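Local coordinates for protein alpha-galacturonidase (Bacillus subtilis, PDB 3FEF) that hydrolyses alpha-1,4-digalacturonate, its probable natural substrate, to alpha-D-galacturonate, using NAD(+) and manganese, at residues Leu178-Pro192 with Tyr215-Phe227. Residues are numbered along the deposited sequence; the frame is centred on the assembly and turned at random.
Sequences LLAEMVTERLGIEVP and YRHIDLLPIFREF
M182, a selenomethionine, and F227 interlock by knobs-into-holes packing where helix 171-187 crosses helix 220-231. The short segment axes pass 10.6 Å apart at 77°. The contact joins a helix of the N-terminal, Rossmann-like region of this family 4 glycosidase, which by similarity binds NAD, to the C-terminal region, away from the metal site.

Aromatic contacts dominate the helix crossing. M182 CG stands over the centre of the F227 ring, 3.7 Å from its centroid, a CH-pi contact. The M182 chain then bends at chi3 (81°). SE lies obliquely to the F227 and F224 rings, a Met-aromatic contact with each, and CE reaches I223 and L220. R186 CD comes obliquely to F227 CD1 at 3.4 Å, and L178 CD1 meets the ring edge. F224 takes L179 CD2 against its CD2 at 3.7 Å and packs edge-to-face on F259.

Further apolar contacts flank the crossing. The L187 methyls close on I223 CD1. The V183 and L220 side chains cross at about a right angle, CG2 of V183 to CD2 of L220 at 3.8 Å.

The clear polar bonds here stay within each segment. On the first helix, E185 OE2 makes a salt bridge to R186 NH1; it also shares a hydrogen bond with the Y231 hydroxyl. D219 is the N-cap of helix 220-231, its OD1 accepting from L221 N.

Y215 leads into a type II' turn ending at I218. Its chi1 (171°) swings the ring away from its own backbone N and against residues 189-192. I189 CD1 touches the ring edge. R216 CG covers one face, and V191 CG2 sits over the opposite face, 3.9 Å from the Y215 ring centroid.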
loop_
_atom_site.group_PDB
_atom_site.type_symbol
_atom_site.label_atom_id
_atom_site.label_comp_id
_atom_site.label_asym_id
_atom_site.label_seq_id
_atom_site.Cartn_x
_atom_site.Cartn_y
_atom_site.Cartn_z
ATOM N N LEU A 178 8.709 34.323 12.054
ATOM C CA LEU A 178 9.929 34.676 11.333
ATOM C C LEU A 178 9.595 35.098 9.910
ATOM O O LEU A 178 10.081 36.106 9.419
ATOM C CB LEU A 178 10.907 33.499 11.309
ATOM C CG LEU A 178 12.112 33.647 10.368
ATOM C CD1 LEU A 178 12.990 34.827 10.819
ATOM C CD2 LEU A 178 12.918 32.365 10.299
ATOM N N LEU A 179 8.765 34.305 9.240
ATOM C CA LEU A 179 8.338 34.624 7.890
ATOM C C LEU A 179 7.495 35.914 7.841
ATOM O O LEU A 179 7.622 36.706 6.905
ATOM C CB LEU A 179 7.553 33.449 7.304
ATOM C CG LEU A 179 8.310 32.147 6.994
ATOM C CD1 LEU A 179 7.307 31.018 6.759
ATOM C CD2 LEU A 179 9.199 32.317 5.768
ATOM N N ALA A 180 6.620 36.131 8.818
ATOM C CA ALA A 180 5.868 37.387 8.817
ATOM C C ALA A 180 6.827 38.591 8.887
ATOM O O ALA A 180 6.652 39.566 8.171
ATOM C CB ALA A 180 4.853 37.431 9.949
ATOM N N GLU A 181 7.854 38.512 9.726
ATOM C CA GLU A 181 8.811 39.606 9.831
ATOM C C GLU A 181 9.647 39.783 8.565
ATOM O O GLU A 181 10.035 40.911 8.217
ATOM C CB GLU A 181 9.689 39.458 11.073
ATOM C CG GLU A 181 8.880 39.593 12.365
ATOM C CD GLU A 181 9.734 39.709 13.597
ATOM O OE1 GLU A 181 10.956 39.935 13.471
ATOM O OE2 GLU A 181 9.178 39.563 14.703
HETATM N N MSE A 182 9.895 38.678 7.865
HETATM C CA MSE A 182 10.626 38.724 6.609
HETATM C C MSE A 182 9.813 39.458 5.547
HETATM O O MSE A 182 10.355 40.248 4.785
HETATM C CB MSE A 182 10.980 37.308 6.145
HETATM C CG MSE A 182 11.318 37.192 4.676
HETATM SE SE MSE A 182 11.255 35.305 4.060
HETATM C CE MSE A 182 9.315 35.171 3.802
ATOM N N VAL A 183 8.514 39.181 5.504
ATOM C CA VAL A 183 7.582 39.889 4.633
ATOM C C VAL A 183 7.647 41.410 4.842
ATOM O O VAL A 183 7.739 42.173 3.882
ATOM C CB VAL A 183 6.138 39.430 4.891
ATOM C CG1 VAL A 183 5.142 40.339 4.174
ATOM C CG2 VAL A 183 5.953 37.941 4.475
ATOM N N THR A 184 7.581 41.837 6.095
ATOM C CA THR A 184 7.732 43.240 6.425
ATOM C C THR A 184 9.102 43.777 6.004
ATOM O O THR A 184 9.200 44.810 5.351
ATOM C CB THR A 184 7.580 43.479 7.923
ATOM O OG1 THR A 184 6.294 43.021 8.343
ATOM C CG2 THR A 184 7.706 44.972 8.238
ATOM N N GLU A 185 10.163 43.075 6.369
ATOM C CA GLU A 185 11.488 43.565 6.033
ATOM C C GLU A 185 11.838 43.510 4.551
ATOM O O GLU A 185 12.591 44.343 4.077
ATOM C CB GLU A 185 12.569 42.855 6.827
ATOM C CG GLU A 185 13.867 43.623 6.777
ATOM C CD GLU A 185 15.058 42.725 6.669
ATOM O OE1 GLU A 185 15.386 42.067 7.681
ATOM O OE2 GLU A 185 15.671 42.685 5.573
ATOM N N ARG A 186 11.310 42.536 3.819
ATOM C CA ARG A 186 11.680 42.384 2.425
ATOM C C ARG A 186 10.717 43.161 1.538
ATOM O O ARG A 186 11.079 43.592 0.450
ATOM C CB ARG A 186 11.683 40.906 1.996
ATOM C CG ARG A 186 12.463 39.929 2.890
ATOM C CD ARG A 186 13.954 40.268 2.988
ATOM N NE ARG A 186 14.529 40.614 1.689
ATOM C CZ ARG A 186 15.652 41.305 1.535
ATOM N NH1 ARG A 186 16.327 41.726 2.598
ATOM N NH2 ARG A 186 16.102 41.578 0.316
ATOM N N LEU A 187 9.487 43.330 1.997
ATOM C CA LEU A 187 8.446 43.881 1.140
ATOM C C LEU A 187 7.910 45.191 1.673
ATOM O O LEU A 187 7.278 45.950 0.944
ATOM C CB LEU A 187 7.296 42.882 0.974
ATOM C CG LEU A 187 7.711 41.464 0.564
ATOM C CD1 LEU A 187 6.492 40.550 0.348
ATOM C CD2 LEU A 187 8.603 41.498 -0.679
ATOM N N GLY A 188 8.156 45.461 2.944
ATOM C CA GLY A 188 7.707 46.712 3.545
ATOM C C GLY A 188 6.259 46.717 3.999
ATOM O O GLY A 188 5.772 47.718 4.522
ATOM N N ILE A 189 5.557 45.604 3.824
ATOM C CA ILE A 189 4.152 45.554 4.237
ATOM C C ILE A 189 3.911 44.803 5.544
ATOM O O ILE A 189 4.598 43.834 5.860
ATOM C CB ILE A 189 3.258 44.986 3.131
ATOM C CG1 ILE A 189 3.492 43.487 2.951
ATOM C CG2 ILE A 189 3.515 45.723 1.822
ATOM C CD1 ILE A 189 2.877 42.940 1.673
ATOM N N GLU A 190 2.929 45.276 6.304
ATOM C CA GLU A 190 2.544 44.654 7.567
ATOM C C GLU A 190 1.924 43.276 7.375
ATOM O O GLU A 190 1.308 42.991 6.359
ATOM C CB GLU A 190 1.533 45.538 8.287
ATOM C CG GLU A 190 2.068 46.905 8.600
ATOM C CD GLU A 190 3.234 46.840 9.548
ATOM O OE1 GLU A 190 3.030 46.438 10.714
ATOM O OE2 GLU A 190 4.356 47.193 9.132
ATOM N N VAL A 191 2.094 42.419 8.367
ATOM C CA VAL A 191 1.323 41.187 8.441
ATOM C C VAL A 191 0.663 41.254 9.791
ATOM O O VAL A 191 1.350 41.376 10.793
ATOM C CB VAL A 191 2.204 39.938 8.350
ATOM C CG1 VAL A 191 1.392 38.700 8.693
ATOM C CG2 VAL A 191 2.795 39.812 6.954
ATOM N N PRO A 192 -0.681 41.217 9.818
ATOM C CA PRO A 192 -1.453 41.409 11.049
ATOM C C PRO A 192 -1.368 40.218 12.017
ATOM O O PRO A 192 -1.389 40.407 13.231
ATOM C CB PRO A 192 -2.899 41.588 10.542
ATOM C CG PRO A 192 -2.851 41.471 9.028
ATOM C CD PRO A 192 -1.536 40.866 8.670
ATOM N N TYR A 215 1.749 34.519 1.738
ATOM C CA TYR A 215 1.001 35.558 2.434
ATOM C C TYR A 215 0.063 36.156 1.385
ATOM O O TYR A 215 0.524 36.735 0.392
ATOM C CB TYR A 215 1.931 36.621 3.029
ATOM C CG TYR A 215 1.149 37.796 3.564
ATOM C CD1 TYR A 215 0.264 37.630 4.622
ATOM C CD2 TYR A 215 1.231 39.049 2.962
ATOM C CE1 TYR A 215 -0.494 38.679 5.090
ATOM C CE2 TYR A 215 0.477 40.122 3.428
ATOM C CZ TYR A 215 -0.376 39.922 4.499
ATOM O OH TYR A 215 -1.133 40.952 4.981
ATOM N N ARG A 216 -1.242 35.951 1.541
ATOM C CA ARG A 216 -2.177 36.347 0.489
ATOM C C ARG A 216 -1.718 35.769 -0.838
ATOM O O ARG A 216 -1.507 34.570 -0.960
ATOM C CB ARG A 216 -2.218 37.872 0.349
ATOM C CG ARG A 216 -2.265 38.566 1.684
ATOM C CD ARG A 216 -3.661 38.890 2.077
ATOM N NE ARG A 216 -3.871 40.332 1.977
ATOM C CZ ARG A 216 -4.151 41.121 3.011
ATOM N NH1 ARG A 216 -4.288 40.605 4.231
ATOM N NH2 ARG A 216 -4.313 42.428 2.820
ATOM N N HIS A 217 -1.541 36.641 -1.823
ATOM C CA HIS A 217 -1.202 36.204 -3.170
ATOM C C HIS A 217 0.307 35.969 -3.392
ATOM O O HIS A 217 0.715 35.538 -4.453
ATOM C CB HIS A 217 -1.729 37.221 -4.175
ATOM C CG HIS A 217 -1.165 38.594 -3.986
ATOM N ND1 HIS A 217 -1.595 39.447 -2.988
ATOM C CD2 HIS A 217 -0.206 39.265 -4.669
ATOM C CE1 HIS A 217 -0.918 40.581 -3.060
ATOM N NE2 HIS A 217 -0.068 40.495 -4.071
ATOM N N ILE A 218 1.127 36.230 -2.384
ATOM C CA ILE A 218 2.568 36.204 -2.567
ATOM C C ILE A 218 3.202 34.869 -2.156
ATOM O O ILE A 218 2.933 34.348 -1.080
ATOM C CB ILE A 218 3.232 37.355 -1.771
ATOM C CG1 ILE A 218 2.777 38.712 -2.314
ATOM C CG2 ILE A 218 4.739 37.239 -1.818
ATOM C CD1 ILE A 218 2.624 39.789 -1.229
ATOM N N ASP A 219 4.044 34.324 -3.025
ATOM C CA ASP A 219 4.796 33.117 -2.712
ATOM C C ASP A 219 5.982 33.462 -1.813
ATOM O O ASP A 219 6.815 34.279 -2.179
ATOM C CB ASP A 219 5.306 32.491 -4.000
ATOM C CG ASP A 219 5.922 31.131 -3.776
ATOM O OD1 ASP A 219 6.264 30.798 -2.615
ATOM O OD2 ASP A 219 6.097 30.403 -4.772
ATOM N N LEU A 220 6.064 32.841 -0.640
ATOM C CA LEU A 220 7.114 33.201 0.302
ATOM C C LEU A 220 8.410 32.447 0.065
ATOM O O LEU A 220 9.448 32.839 0.597
ATOM C CB LEU A 220 6.661 33.039 1.766
ATOM C CG LEU A 220 5.420 33.860 2.146
ATOM C CD1 LEU A 220 5.093 33.732 3.631
ATOM C CD2 LEU A 220 5.606 35.302 1.778
ATOM N N LEU A 221 8.375 31.370 -0.720
ATOM C CA LEU A 221 9.591 30.552 -0.830
ATOM C C LEU A 221 10.755 31.232 -1.538
ATOM O O LEU A 221 11.887 31.131 -1.070
ATOM C CB LEU A 221 9.340 29.134 -1.390
ATOM C CG LEU A 221 9.463 28.210 -0.171
ATOM C CD1 LEU A 221 8.100 27.979 0.503
ATOM C CD2 LEU A 221 10.167 26.902 -0.492
ATOM N N PRO A 222 10.481 31.916 -2.666
ATOM C CA PRO A 222 11.510 32.697 -3.361
ATOM C C PRO A 222 12.060 33.814 -2.490
ATOM O O PRO A 222 13.242 34.115 -2.553
ATOM C CB PRO A 222 10.752 33.279 -4.566
ATOM C CG PRO A 222 9.700 32.241 -4.848
ATOM C CD PRO A 222 9.257 31.786 -3.474
ATOM N N ILE A 223 11.198 34.418 -1.681
ATOM C CA ILE A 223 11.606 35.474 -0.767
ATOM C C ILE A 223 12.487 34.947 0.353
ATOM O O ILE A 223 13.452 35.594 0.744
ATOM C CB ILE A 223 10.385 36.178 -0.137
ATOM C CG1 ILE A 223 9.588 36.901 -1.225
ATOM C CG2 ILE A 223 10.828 37.159 0.924
ATOM C CD1 ILE A 223 8.400 37.684 -0.678
ATOM N N PHE A 224 12.172 33.762 0.872
ATOM C CA PHE A 224 13.014 33.195 1.908
ATOM C C PHE A 224 14.382 32.845 1.312
ATOM O O PHE A 224 15.387 32.898 1.991
ATOM C CB PHE A 224 12.366 31.962 2.523
ATOM C CG PHE A 224 13.112 31.411 3.692
ATOM C CD1 PHE A 224 14.186 30.555 3.509
ATOM C CD2 PHE A 224 12.733 31.741 4.983
ATOM C CE1 PHE A 224 14.860 30.020 4.613
ATOM C CE2 PHE A 224 13.397 31.239 6.073
ATOM C CZ PHE A 224 14.464 30.360 5.893
ATOM N N ARG A 225 14.414 32.486 0.037
ATOM C CA ARG A 225 15.687 32.183 -0.593
ATOM C C ARG A 225 16.600 33.430 -0.613
ATOM O O ARG A 225 17.771 33.346 -0.247
ATOM C CB ARG A 225 15.498 31.584 -1.997
ATOM C CG ARG A 225 16.816 31.435 -2.779
ATOM C CD ARG A 225 16.775 30.340 -3.858
ATOM N NE ARG A 225 15.434 30.035 -4.369
ATOM C CZ ARG A 225 14.601 30.926 -4.913
ATOM N NH1 ARG A 225 13.414 30.529 -5.357
ATOM N NH2 ARG A 225 14.943 32.216 -5.014
ATOM N N GLU A 226 16.053 34.582 -0.996
ATOM C CA GLU A 226 16.812 35.850 -0.946
ATOM C C GLU A 226 17.221 36.193 0.464
ATOM O O GLU A 226 18.369 36.540 0.740
ATOM C CB GLU A 226 15.991 37.005 -1.538
ATOM C CG GLU A 226 15.968 36.975 -3.064
ATOM C CD GLU A 226 14.677 37.504 -3.653
ATOM O OE1 GLU A 226 13.999 38.305 -2.984
ATOM O OE2 GLU A 226 14.334 37.126 -4.791
ATOM N N PHE A 227 16.241 36.097 1.354
ATOM C CA PHE A 227 16.412 36.329 2.763
ATOM C C PHE A 227 17.564 35.500 3.320
ATOM O O PHE A 227 18.385 35.979 4.094
ATOM C CB PHE A 227 15.109 35.913 3.440
ATOM C CG PHE A 227 14.948 36.438 4.810
ATOM C CD1 PHE A 227 15.090 37.790 5.056
ATOM C CD2 PHE A 227 14.601 35.580 5.851
ATOM C CE1 PHE A 227 14.924 38.282 6.319
ATOM C CE2 PHE A 227 14.424 36.058 7.128
ATOM C CZ PHE A 227 14.584 37.418 7.370
#